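Precorrin-6A reductase (Rhodobacter capsulatus, PDB 4X7G) catalyses the NADPH-dependent reduction of precorrin-6A to precorrin-6B, a step on the way to the corrin ring of cobalamin. Local coordinates at residues Ala76-Met79 with Ser80-Val84; Leu16-Thr19 with Leu20-Gly24; Pro44-Ile47 with Gly48-Gly52; Ser143-Gln147 with His148-Leu152; Thr103-Ala106 with Gly107-Trp110. One frame throughout, in Å; residues are numbered along the deposited sequence. Where two conformers were deposited one is given.

Contact 1. Residues Ala76-Met79 with Ser80-Val84; sequences AAQM and SANAV. With NAP (NADP nicotinamide-adenine-dinucleotide phosphate), chain B.
One turn apart on helix 77-90, the amide ends of Gln-78 and Asn-82 meet beside the bound NADP. In one of two conformers of Gln-78, NE2 donates to Asn-82 OD1 at 2.9 Å; the acceptor lies in the glutamine amide plane, but the donor stands above the asparagine carbonyl plane, the two amides being turned 50° apart. The bend of the Gln-78 chain at chi2 (60°) brings its amide over to Asn-82. With OD1 engaged, Asn-82 ND2 faces the cofactor, 3.3 Å from phosphate oxygen O3X. Were Asn-82 an alanine, Gln-78 NE2 would probably lose its acceptor and the 2'-phosphate its polar neighbour. Met-79, present as selenomethionine, serves the adenine: its flexible, unbranched chain lies against the base, with SE (sulfur in native methionine) 3.3 Å from C4A. Its backbone N donates to O2A of the pyrophosphate at 2.9 Å.

Behind this shell, Ala-76 is the N-cap, small enough for its CB to come 3.1 Å from NADP O3. The bonds from Ala-81 N to Ala-77 O and from Asn-82 N to Gln-78 O set the first turn, and Ser-80 OG anchors it to Asp-70. The N-terminal end of helix 77-90, turned to the pyrophosphate, probably steadies its negative charge.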
# COMPACT_ATOMS: atom_id res chain seq x y z
N ALA A 76 3.13 -0.95 5.14
CA ALA A 76 3.93 0.19 5.64
C ALA A 76 3.70 0.23 7.13
O ALA A 76 3.01 1.09 7.68
CB ALA A 76 3.53 1.48 4.93
N ALA A 77 4.32 -0.77 7.83
CA ALA A 77 3.96 -0.99 9.21
C ALA A 77 4.73 -0.09 10.15
O ALA A 77 4.21 0.18 11.23
CB ALA A 77 4.19 -2.48 9.60
N GLN A 78 5.86 0.41 9.74
CA GLN A 78 6.63 1.35 10.57
C GLN A 78 5.89 2.69 10.66
O GLN A 78 5.72 3.28 11.75
CB GLN A 78 8.05 1.64 10.04
CG GLN A 78 8.90 2.38 11.07
CD GLN A 78 9.07 1.57 12.34
OE1 GLN A 78 9.64 0.44 12.35
NE2 GLN A 78 8.61 2.14 13.43
N MSE A 79 5.39 3.17 9.50
CA MSE A 79 4.66 4.40 9.49
C MSE A 79 3.46 4.26 10.37
O MSE A 79 3.11 5.13 11.14
CB MSE A 79 4.26 4.77 8.06
CG MSE A 79 3.58 6.17 8.02
SE MSE A 79 4.64 7.73 8.43
CE MSE A 79 3.13 8.90 8.36
N SER A 80 2.72 3.19 10.19
CA SER A 80 1.51 2.99 10.96
C SER A 80 1.77 2.89 12.47
O SER A 80 1.07 3.49 13.26
CB SER A 80 0.74 1.78 10.51
OG SER A 80 0.17 1.97 9.17
N ALA A 81 2.81 2.14 12.87
CA ALA A 81 3.21 2.13 14.30
C ALA A 81 3.63 3.47 14.79
O ALA A 81 3.23 3.84 15.91
CB ALA A 81 4.28 1.09 14.52
N ASN A 82 4.34 4.20 14.00
CA ASN A 82 4.77 5.55 14.39
C ASN A 82 3.57 6.44 14.61
O ASN A 82 3.52 7.25 15.56
CB ASN A 82 5.70 6.22 13.42
CG ASN A 82 7.08 5.60 13.42
OD1 ASN A 82 7.36 4.65 14.17
ND2 ASN A 82 7.92 6.10 12.63
N ALA A 83 2.54 6.32 13.78
CA ALA A 83 1.35 7.15 13.94
C ALA A 83 0.61 6.79 15.20
O ALA A 83 0.11 7.70 15.91
CB ALA A 83 0.40 7.00 12.72
N VAL A 84 0.48 5.49 15.53
CA VAL A 84 -0.17 5.14 16.79
C VAL A 84 0.58 5.80 17.93
O VAL A 84 -0.10 6.42 18.79
CB VAL A 84 -0.20 3.63 16.98
CG1 VAL A 84 -0.86 3.34 18.34
CG2 VAL A 84 -0.97 2.98 15.87
PA NAP B . 7.22 2.07 6.18
O1A NAP B . 8.33 1.03 6.11
O2A NAP B . 6.18 1.84 7.04
O5B NAP B . 7.78 3.48 6.44
C5B NAP B . 9.17 3.84 6.63
C4B NAP B . 9.38 5.30 6.95
O4B NAP B . 8.95 6.10 5.76
C3B NAP B . 8.45 5.87 7.98
O3B NAP B . 8.93 5.56 9.29
C2B NAP B . 8.36 7.30 7.65
O2B NAP B . 9.61 7.95 7.93
C1B NAP B . 8.27 7.29 6.21
N9A NAP B . 6.90 7.22 5.65
C8A NAP B . 6.16 6.11 5.31
N7A NAP B . 4.94 6.47 4.81
C5A NAP B . 4.92 7.83 4.94
C6A NAP B . 3.92 8.81 4.60
N6A NAP B . 2.78 8.48 3.96
N1A NAP B . 4.16 10.12 4.85
C2A NAP B . 5.37 10.44 5.46
N3A NAP B . 6.39 9.66 5.80
C4A NAP B . 6.13 8.35 5.51
O3 NAP B . 6.51 2.29 4.75
PN NAP B . 7.00 2.00 3.21
O1N NAP B . 6.75 0.54 2.85
O2N NAP B . 8.34 2.54 2.98
O5D NAP B . 5.87 2.80 2.38
C5D NAP B . 6.23 4.05 1.74
C4D NAP B . 5.02 4.63 1.18
O4D NAP B . 4.59 3.85 0.07
C3D NAP B . 3.84 4.85 2.16
O3D NAP B . 3.16 6.10 1.96
C2D NAP B . 2.91 3.70 1.80
O2D NAP B . 1.56 3.89 1.98
C1D NAP B . 3.25 3.50 0.30
N1N NAP B . 3.10 2.17 -0.08
C2N NAP B . 3.54 1.18 0.39
C3N NAP B . 3.04 0.15 -0.33
C7N NAP B . 3.76 -0.82 0.57
O7N NAP B . 4.33 -0.00 1.47
N7N NAP B . 3.69 -2.21 0.38
C4N NAP B . 2.06 0.38 -1.52
C5N NAP B . 1.56 1.70 -2.08
C6N NAP B . 2.20 2.47 -1.14
P2B NAP B . 9.82 8.74 9.34
O1X NAP B . 11.08 9.49 8.99
O2X NAP B . 8.66 9.51 9.64
O3X NAP B . 9.80 7.74 10.53

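Contact 2. Residues Leu16-Thr19 with Leu20-Gly24; sequences LAKT and LADQG
Leu-16 and Leu-20, Lys-18 and Asp-22, and Thr-19 and Gln-23 pair one turn apart on helix 11-22, the helix of a Rossmann-type beta-alpha-beta unit that ends in a Schellman motif at Gly-24. The apolar pair faces inward: Leu-16 CD1 packs 3.8 Å from Leu-20 CG, and both branched side chains reach Val-6 of strand 4-7, where leucine fits the space between helix and sheet. Cutting Leu-20 back to an alanine is likely to open a gap against Leu-16 and strand 4-7. Thr-19 and Gln-23 run side by side, CG2 of the threonine, in the conformer given, 3.6 Å from NE2 of the glutamine, and both touch Met-238 of helix 234-243; Thr-19 OG1 turns back to Arg-15 O.

Backbone bonds join Leu-16 O to Leu-20 N and Thr-19 O to Gln-23 N. Glycine suits the end, since phi of Gly-24 is positive (77°), and its N bonds to Ala-21 O at 3.0 Å.

On the exposed side lies the charged pair. The Lys-18 chain stays extended as far as CE and then bends at chi4 (42°), which brings NZ to the carboxylate. There, in one of two conformers of Asp-22, it forms a salt bridge with OD2 at 2.9 Å, on the syn lone pair of that oxygen.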
# COMPACT_ATOMS: atom_id res chain seq x y z
N LEU A 16 -9.98 9.05 -0.47
CA LEU A 16 -10.30 9.88 0.69
C LEU A 16 -9.93 11.34 0.43
O LEU A 16 -10.68 12.26 0.80
CB LEU A 16 -9.55 9.36 1.89
CG LEU A 16 -9.75 10.19 3.17
CD1 LEU A 16 -11.21 10.34 3.59
CD2 LEU A 16 -8.90 9.59 4.28
N ALA A 17 -8.78 11.56 -0.17
CA ALA A 17 -8.34 12.97 -0.47
C ALA A 17 -9.35 13.64 -1.35
O ALA A 17 -9.71 14.82 -1.10
CB ALA A 17 -7.01 12.94 -1.13
N LYS A 18 -9.89 12.98 -2.35
CA LYS A 18 -10.91 13.54 -3.22
C LYS A 18 -12.14 13.86 -2.44
O LYS A 18 -12.72 14.97 -2.63
CB LYS A 18 -11.17 12.59 -4.33
CG LYS A 18 -12.25 13.17 -5.20
CD LYS A 18 -12.78 12.35 -6.33
CE LYS A 18 -14.05 12.99 -6.96
NZ LYS A 18 -13.95 14.49 -7.11
N THR A 19 -12.59 12.98 -1.58
CA THR A 19 -13.75 13.19 -0.76
C THR A 19 -13.57 14.41 0.16
O THR A 19 -14.48 15.22 0.40
CB THR A 19 -14.02 11.91 0.07
OG1 THR A 19 -14.35 10.87 -0.87
CG2 THR A 19 -15.12 12.07 1.06
N LEU A 20 -12.46 14.46 0.84
CA LEU A 20 -12.12 15.54 1.78
C LEU A 20 -12.10 16.89 1.06
O LEU A 20 -12.62 17.89 1.56
CB LEU A 20 -10.86 15.30 2.54
CG LEU A 20 -10.88 14.10 3.45
CD1 LEU A 20 -9.50 13.91 4.05
CD2 LEU A 20 -11.94 14.20 4.50
N ALA A 21 -11.48 16.94 -0.10
CA ALA A 21 -11.51 18.17 -0.87
C ALA A 21 -12.90 18.46 -1.26
O ALA A 21 -13.38 19.66 -1.11
CB ALA A 21 -10.62 18.05 -2.11
N ASP A 22 -13.66 17.55 -1.78
CA ASP A 22 -14.99 17.85 -2.24
C ASP A 22 -15.86 18.32 -1.13
O ASP A 22 -16.73 19.21 -1.32
CB ASP A 22 -15.65 16.69 -2.91
CG ASP A 22 -15.09 16.41 -4.30
OD1 ASP A 22 -14.25 17.20 -4.77
OD2 ASP A 22 -15.43 15.29 -4.69
N GLN A 23 -15.67 17.82 0.07
CA GLN A 23 -16.51 18.24 1.18
C GLN A 23 -15.97 19.43 1.92
O GLN A 23 -16.60 19.88 2.90
CB GLN A 23 -16.72 17.06 2.15
CG GLN A 23 -17.52 15.91 1.52
CD GLN A 23 -17.84 14.81 2.49
OE1 GLN A 23 -17.87 15.00 3.70
NE2 GLN A 23 -18.17 13.65 1.96
N GLY A 24 -14.89 20.00 1.47
CA GLY A 24 -14.40 21.22 2.04
C GLY A 24 -13.69 21.12 3.36
O GLY A 24 -13.66 22.10 4.12

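Contact 3. Residues Pro44-Ile47 with Gly48-Gly52; sequences PTRI and GGFGG. With NAP (NADP nicotinamide-adenine-dinucleotide phosphate), chain B.
Arg-46 folds back over the glycine-rich loop 48-52 to meet Gly-48, Gly-49 and Phe-50, and its guanidinium makes two kinds of contact at once. The first is polar. NH1 donates to Gly-48 O at 2.7 Å, nearly straight at 168° and with the oxygen in the guanidinium plane; NH2 donates to Gly-49 O at 3.2 Å, coming from above that carbonyl plane, and adds a weak bond to Gly-48 O. Two successive carbonyls are thus gripped by one edge of a flat cation, which ties the loop back to the strand. The bend of the arginine chain at chi3 (-54°) helps to lay the group down there.

The second is stacking. The guanidinium lies on the Phe-50 ring, planes 24° apart, in an off-centre cation-pi contact with CZ 4.0 Å from the ring centroid; CE1 sits over the middle of the guanidinium. A flat aromatic here offers that face while its CE2 comes within 3.4 Å of C2A of the adenine.

Separately, backbone amides of the loop bind the cofactor. Phe-50 N donates to O2X of the 2'-phosphate at 2.8 Å and Gly-51 N to O1X at 3.0 Å, a grip consistent with preference for NADP. Glycine is needed: a beta carbon on Gly-49 would collide with O1X, and Gly-48 has backbone angles that only glycine takes comfortably.

Strand 45-47 is an outermost strand of the first parallel sheet, paired with strand 27-31, whose Ser-30 also bonds Arg-46 NH1. The loop leads into helix 52-63, from which Tyr-59 adds a cation-pi contact to Arg-46 and an edge-to-face contact to Phe-50.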
# COMPACT_ATOMS: atom_id res chain seq x y z
N PRO A 44 -3.23 20.18 -0.31
CA PRO A 44 -1.83 20.51 -0.06
C PRO A 44 -1.07 19.25 0.36
O PRO A 44 -1.55 18.55 1.27
CB PRO A 44 -1.84 21.60 0.95
CG PRO A 44 -3.24 21.90 1.22
CD PRO A 44 -4.15 20.96 0.50
N THR A 45 0.07 19.02 -0.25
CA THR A 45 0.76 17.72 -0.10
C THR A 45 2.15 17.90 0.46
O THR A 45 2.97 18.59 -0.17
CB THR A 45 0.79 16.99 -1.41
OG1 THR A 45 -0.59 16.66 -1.78
CG2 THR A 45 1.57 15.70 -1.37
N ARG A 46 2.48 17.27 1.55
CA ARG A 46 3.84 17.19 2.10
C ARG A 46 4.48 15.93 1.61
O ARG A 46 3.79 14.92 1.33
CB ARG A 46 3.85 17.31 3.55
CG ARG A 46 3.28 16.18 4.29
CD ARG A 46 3.51 16.17 5.80
NE ARG A 46 4.92 16.27 6.14
CZ ARG A 46 5.80 15.31 5.87
NH1 ARG A 46 5.49 14.16 5.32
NH2 ARG A 46 7.06 15.56 6.26
N ILE A 47 5.80 15.96 1.38
CA ILE A 47 6.55 14.83 0.81
C ILE A 47 7.80 14.62 1.63
O ILE A 47 8.63 15.57 1.71
CB ILE A 47 6.83 15.08 -0.65
CG1 ILE A 47 5.56 15.24 -1.50
CG2 ILE A 47 7.62 13.80 -1.11
CD1 ILE A 47 5.74 15.64 -2.99
N GLY A 48 7.95 13.48 2.24
CA GLY A 48 9.14 13.18 3.06
C GLY A 48 8.76 12.54 4.33
O GLY A 48 7.63 12.61 4.81
N GLY A 49 9.72 11.86 4.98
CA GLY A 49 9.46 11.37 6.31
C GLY A 49 9.29 12.47 7.36
O GLY A 49 9.51 13.61 7.06
N PHE A 50 8.81 12.10 8.52
CA PHE A 50 8.67 13.04 9.62
C PHE A 50 9.91 13.06 10.56
O PHE A 50 9.99 13.99 11.39
CB PHE A 50 7.43 12.74 10.48
CG PHE A 50 6.14 12.83 9.69
CD1 PHE A 50 5.52 14.07 9.55
CD2 PHE A 50 5.58 11.73 9.11
CE1 PHE A 50 4.33 14.14 8.83
CE2 PHE A 50 4.37 11.81 8.43
CZ PHE A 50 3.77 13.00 8.28
N GLY A 51 10.78 12.07 10.49
CA GLY A 51 11.85 11.95 11.58
C GLY A 51 11.40 11.12 12.72
O GLY A 51 11.52 11.49 13.89
N GLY A 52 10.80 9.98 12.42
CA GLY A 52 10.40 9.05 13.42
C GLY A 52 9.20 9.55 14.28
O GLY A 52 8.45 10.52 13.93
PA NAP B . 7.22 2.07 6.18
O1A NAP B . 8.33 1.03 6.11
O2A NAP B . 6.18 1.84 7.04
O5B NAP B . 7.78 3.48 6.44
C5B NAP B . 9.17 3.84 6.63
C4B NAP B . 9.38 5.30 6.95
O4B NAP B . 8.95 6.10 5.76
C3B NAP B . 8.45 5.87 7.98
O3B NAP B . 8.93 5.56 9.29
C2B NAP B . 8.36 7.30 7.65
O2B NAP B . 9.61 7.95 7.93
C1B NAP B . 8.27 7.29 6.21
N9A NAP B . 6.90 7.22 5.65
C8A NAP B . 6.16 6.11 5.31
N7A NAP B . 4.94 6.47 4.81
C5A NAP B . 4.92 7.83 4.94
C6A NAP B . 3.92 8.81 4.60
N6A NAP B . 2.78 8.48 3.96
N1A NAP B . 4.16 10.12 4.85
C2A NAP B . 5.37 10.44 5.46
N3A NAP B . 6.39 9.66 5.80
C4A NAP B . 6.13 8.35 5.51
O3 NAP B . 6.51 2.29 4.75
PN NAP B . 7.00 2.00 3.21
O1N NAP B . 6.75 0.54 2.85
O2N NAP B . 8.34 2.54 2.98
O5D NAP B . 5.87 2.80 2.38
C5D NAP B . 6.23 4.05 1.74
C4D NAP B . 5.02 4.63 1.18
O4D NAP B . 4.59 3.85 0.07
C3D NAP B . 3.84 4.85 2.16
O3D NAP B . 3.16 6.10 1.96
C2D NAP B . 2.91 3.70 1.80
O2D NAP B . 1.56 3.89 1.98
C1D NAP B . 3.25 3.50 0.30
N1N NAP B . 3.10 2.17 -0.08
C2N NAP B . 3.54 1.18 0.39
C3N NAP B . 3.04 0.15 -0.33
C7N NAP B . 3.76 -0.82 0.57
O7N NAP B . 4.33 -0.00 1.47
N7N NAP B . 3.69 -2.21 0.38
C4N NAP B . 2.06 0.38 -1.52
C5N NAP B . 1.56 1.70 -2.08
C6N NAP B . 2.20 2.47 -1.14
P2B NAP B . 9.82 8.74 9.34
O1X NAP B . 11.08 9.49 8.99
O2X NAP B . 8.66 9.51 9.64
O3X NAP B . 9.80 7.74 10.53

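Contact 4. Residues Ser143-Gln147 with His148-Leu152; sequences SAAPQ and HHYLL
His-148, Gln-147 and Ala-145 carry this corner, a type I beta turn from Ala-145 to His-148 that leads into strand 149-154. The imidazole of His-148 is the centre of the packing. Gln-147 lies alongside it, pointing the same way, and sets CG squarely over one ring face, 4.0 Å from the centroid in a CH-pi contact; the amide beyond continues the stack, its plane 26° from that of the ring. The Gln-147 chain gets there by turning sharply at chi2 (-87°), and its NE2 then bonds Gln-125 O. A glutamine suits the place because its methylene can press on the ring while its amide still finds a polar mate.

Ala-145 CB is small enough to sit between Tyr-150 OH (3.6 Å) and His-148 CD2 (4.0 Å). Its carbonyl has a stronger task: Tyr-150 OH donates to Ala-145 O at 2.7 Å, with the oxygen lying at the edge of the phenol ring, near its plane. The bond thus runs from the second residue of the strand back to the first residue of the turn. Pro-146, whose ring fixes phi near the value that a type I turn asks for, occupies the next position. A water sits 2.8 Å from Pro-146 O and at the same distance from His-148 O, bridging the mouth of the corner.

Tyr-150 also packs on Val-130 and Leu-132 of strand 129-132. His-148 ND1 pairs with the backbone N of Ala-128, so it must accept there; that is consistent with a neutral imidazole, and the buried ring probably acts as a structural acceptor that pins the turn to the residue leading into strand 129-132.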
# COMPACT_ATOMS: atom_id res chain seq x y z
N SER A 143 16.86 -12.76 -4.38
CA SER A 143 18.20 -13.16 -4.72
C SER A 143 18.60 -14.42 -4.00
O SER A 143 19.58 -15.06 -4.40
CB SER A 143 19.21 -12.05 -4.37
OG SER A 143 19.32 -11.83 -2.92
N ALA A 144 17.82 -14.88 -3.06
CA ALA A 144 18.03 -16.21 -2.46
C ALA A 144 17.43 -17.33 -3.27
O ALA A 144 17.67 -18.51 -3.04
CB ALA A 144 17.41 -16.19 -1.10
N ALA A 145 16.64 -17.00 -4.32
CA ALA A 145 16.14 -17.97 -5.26
C ALA A 145 16.44 -17.48 -6.65
O ALA A 145 15.50 -17.13 -7.49
CB ALA A 145 14.64 -18.30 -5.06
N PRO A 146 17.69 -17.36 -7.06
CA PRO A 146 18.06 -16.68 -8.29
C PRO A 146 17.76 -17.43 -9.52
O PRO A 146 17.91 -16.79 -10.63
CB PRO A 146 19.58 -16.47 -8.08
CG PRO A 146 19.98 -17.67 -7.29
CD PRO A 146 18.87 -17.83 -6.28
N GLN A 147 17.44 -18.68 -9.48
CA GLN A 147 17.25 -19.53 -10.64
C GLN A 147 16.03 -19.19 -11.53
O GLN A 147 15.91 -19.67 -12.68
CB GLN A 147 17.19 -21.01 -10.29
CG GLN A 147 15.96 -21.53 -9.57
CD GLN A 147 16.04 -21.40 -8.05
OE1 GLN A 147 16.71 -20.50 -7.45
NE2 GLN A 147 15.27 -22.24 -7.41
N HIS A 148 15.05 -18.49 -10.96
CA HIS A 148 13.79 -18.22 -11.69
C HIS A 148 13.98 -17.09 -12.69
O HIS A 148 14.84 -16.23 -12.47
CB HIS A 148 12.70 -17.89 -10.69
CG HIS A 148 12.48 -19.02 -9.75
ND1 HIS A 148 12.09 -20.25 -10.21
CD2 HIS A 148 12.66 -19.14 -8.42
CE1 HIS A 148 12.02 -21.08 -9.16
NE2 HIS A 148 12.33 -20.44 -8.07
N HIS A 149 13.04 -17.06 -13.63
CA HIS A 149 12.82 -15.78 -14.35
C HIS A 149 11.81 -14.94 -13.56
O HIS A 149 10.75 -15.50 -13.22
CB HIS A 149 12.27 -16.04 -15.75
CG HIS A 149 11.76 -14.79 -16.39
ND1 HIS A 149 12.58 -13.75 -16.74
CD2 HIS A 149 10.51 -14.38 -16.67
CE1 HIS A 149 11.85 -12.75 -17.15
NE2 HIS A 149 10.61 -13.11 -17.16
N TYR A 150 12.13 -13.73 -13.31
CA TYR A 150 11.30 -12.83 -12.57
C TYR A 150 10.78 -11.71 -13.46
O TYR A 150 11.55 -11.11 -14.25
CB TYR A 150 12.00 -12.24 -11.38
CG TYR A 150 12.34 -13.23 -10.28
CD1 TYR A 150 11.32 -13.74 -9.52
CD2 TYR A 150 13.64 -13.69 -10.05
CE1 TYR A 150 11.61 -14.66 -8.49
CE2 TYR A 150 13.92 -14.60 -9.07
CZ TYR A 150 12.90 -15.03 -8.28
OH TYR A 150 13.13 -15.92 -7.22
N LEU A 151 9.51 -11.40 -13.32
CA LEU A 151 8.90 -10.18 -13.84
C LEU A 151 8.76 -9.20 -12.73
O LEU A 151 8.17 -9.59 -11.65
CB LEU A 151 7.57 -10.49 -14.48
CG LEU A 151 6.73 -9.27 -14.97
CD1 LEU A 151 7.44 -8.58 -16.14
CD2 LEU A 151 5.36 -9.67 -15.37
N LEU A 152 9.22 -8.02 -12.85
CA LEU A 152 9.16 -6.96 -11.86
C LEU A 152 8.27 -5.85 -12.37
O LEU A 152 8.11 -5.69 -13.61
CB LEU A 152 10.55 -6.36 -11.58
CG LEU A 152 11.65 -7.35 -11.40
CD1 LEU A 152 12.98 -6.71 -11.20
CD2 LEU A 152 11.35 -8.31 -10.28
O HOH W 1 16.71 -14.41 -11.45

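Contact 5. Residues Thr103-Ala106 with Gly107-Trp110; sequences TAQA and GDRW
Asp-108 OD2 is gripped by a backbone N-H and a water. Gln-105 N reaches it at 2.8 Å along an almost straight line (178°), approaching on the anti side and 27° out of the carboxylate plane, and the water stands 2.7 Å from the same oxygen. That water also lies 2.7 Å from Thr-103 O, linking the carboxylate to the incoming chain. An aspartate is short enough to fold back on the backbone from here, with CG beside its own N (chi1 -72°). The other oxygen, OD1, forms a salt bridge with Arg-211.

The same two residues close a type II beta turn: Asp-108 N donates to Gln-105 O at 2.9 Å. Gly-107 occupies its third position with positive phi, where a beta carbon would be jammed against Ala-106 O.

Two residues on from Asp-108, the Trp-110 indole offers a broad face. Ala-104 CB sits 4.1 Å from the centroid of its six-membered ring in a CH-pi contact, off-centre toward the rim, and a small methyl allows the backbone N of Ala-104 to come close to CZ3.

The turn leads into strand 109-113, an outermost strand of the second parallel sheet, which pairs with strand 216-220; Trp-110 packs on Val-217 and Leu-219 there and on Leu-207 of helix 205-213.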
# COMPACT_ATOMS: atom_id res chain seq x y z
N THR A 103 -9.73 -12.20 0.46
CA THR A 103 -10.04 -13.58 0.81
C THR A 103 -10.37 -14.33 -0.48
O THR A 103 -10.87 -13.80 -1.44
CB THR A 103 -11.17 -13.69 1.88
OG1 THR A 103 -12.28 -13.00 1.39
CG2 THR A 103 -10.73 -13.12 3.17
N ALA A 104 -10.06 -15.59 -0.40
CA ALA A 104 -10.16 -16.44 -1.57
C ALA A 104 -11.57 -16.72 -1.98
O ALA A 104 -12.42 -16.88 -1.11
CB ALA A 104 -9.43 -17.75 -1.33
N GLN A 105 -11.83 -16.74 -3.27
CA GLN A 105 -13.11 -17.20 -3.78
C GLN A 105 -12.90 -18.25 -4.79
O GLN A 105 -11.81 -18.70 -5.10
CB GLN A 105 -13.94 -16.07 -4.33
CG GLN A 105 -13.29 -15.24 -5.34
CD GLN A 105 -14.05 -13.95 -5.47
OE1 GLN A 105 -14.01 -13.08 -4.57
NE2 GLN A 105 -14.86 -13.84 -6.52
N ALA A 106 -14.05 -18.69 -5.34
CA ALA A 106 -14.03 -19.76 -6.32
C ALA A 106 -13.10 -19.41 -7.46
O ALA A 106 -13.15 -18.23 -7.93
CB ALA A 106 -15.41 -19.88 -6.95
N GLY A 107 -12.26 -20.35 -7.76
CA GLY A 107 -11.27 -20.24 -8.81
C GLY A 107 -9.88 -19.79 -8.35
O GLY A 107 -8.94 -19.98 -9.09
N ASP A 108 -9.77 -19.17 -7.16
CA ASP A 108 -8.44 -18.77 -6.61
C ASP A 108 -7.65 -20.00 -6.23
O ASP A 108 -8.23 -20.95 -5.67
CB ASP A 108 -8.65 -17.86 -5.43
CG ASP A 108 -9.13 -16.49 -5.79
OD1 ASP A 108 -8.84 -15.97 -6.93
OD2 ASP A 108 -9.84 -15.91 -5.01
N ARG A 109 -6.36 -19.99 -6.47
CA ARG A 109 -5.46 -21.02 -5.99
C ARG A 109 -4.36 -20.36 -5.21
O ARG A 109 -3.37 -19.91 -5.81
CB ARG A 109 -4.89 -21.88 -7.12
CG ARG A 109 -4.07 -23.11 -6.63
CD ARG A 109 -4.00 -24.27 -7.65
NE ARG A 109 -3.69 -23.77 -9.04
CZ ARG A 109 -2.56 -23.94 -9.71
NH1 ARG A 109 -1.56 -24.53 -9.08
NH2 ARG A 109 -2.40 -23.47 -10.97
N TRP A 110 -4.59 -20.18 -3.95
CA TRP A 110 -3.72 -19.40 -3.08
C TRP A 110 -3.02 -20.22 -2.07
O TRP A 110 -3.62 -21.19 -1.49
CB TRP A 110 -4.51 -18.32 -2.37
CG TRP A 110 -5.11 -17.24 -3.22
CD1 TRP A 110 -5.02 -17.09 -4.59
CD2 TRP A 110 -5.90 -16.16 -2.74
NE1 TRP A 110 -5.68 -15.93 -4.93
CE2 TRP A 110 -6.25 -15.37 -3.88
CE3 TRP A 110 -6.32 -15.75 -1.48
CZ2 TRP A 110 -7.00 -14.21 -3.74
CZ3 TRP A 110 -7.02 -14.57 -1.37
CH2 TRP A 110 -7.38 -13.85 -2.49
O HOH W 2 -10.64 -13.46 -4.09

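Contacts 1 and 3 form one cofactor site: the helix start at 76-84 faces the pyrophosphate, the loop at 48-52 the 2'-phosphate, and the two pack together where Met-79 CE meets Phe-50 CE2. Contact 2 belongs to the same domain but makes no touch, its nearest atoms about 7 Å from contact 3 and about 13 Å from contact 1. Contacts 4 and 5 both reach the second parallel sheet, their centres 25 Å apart, each with a side chain about 12 Å from the bound precorrin. The chain passes from the first sheet to the second just before contact 5, and strand 229-231 returns to the first, consistent with strand-swapped Rossmann domains.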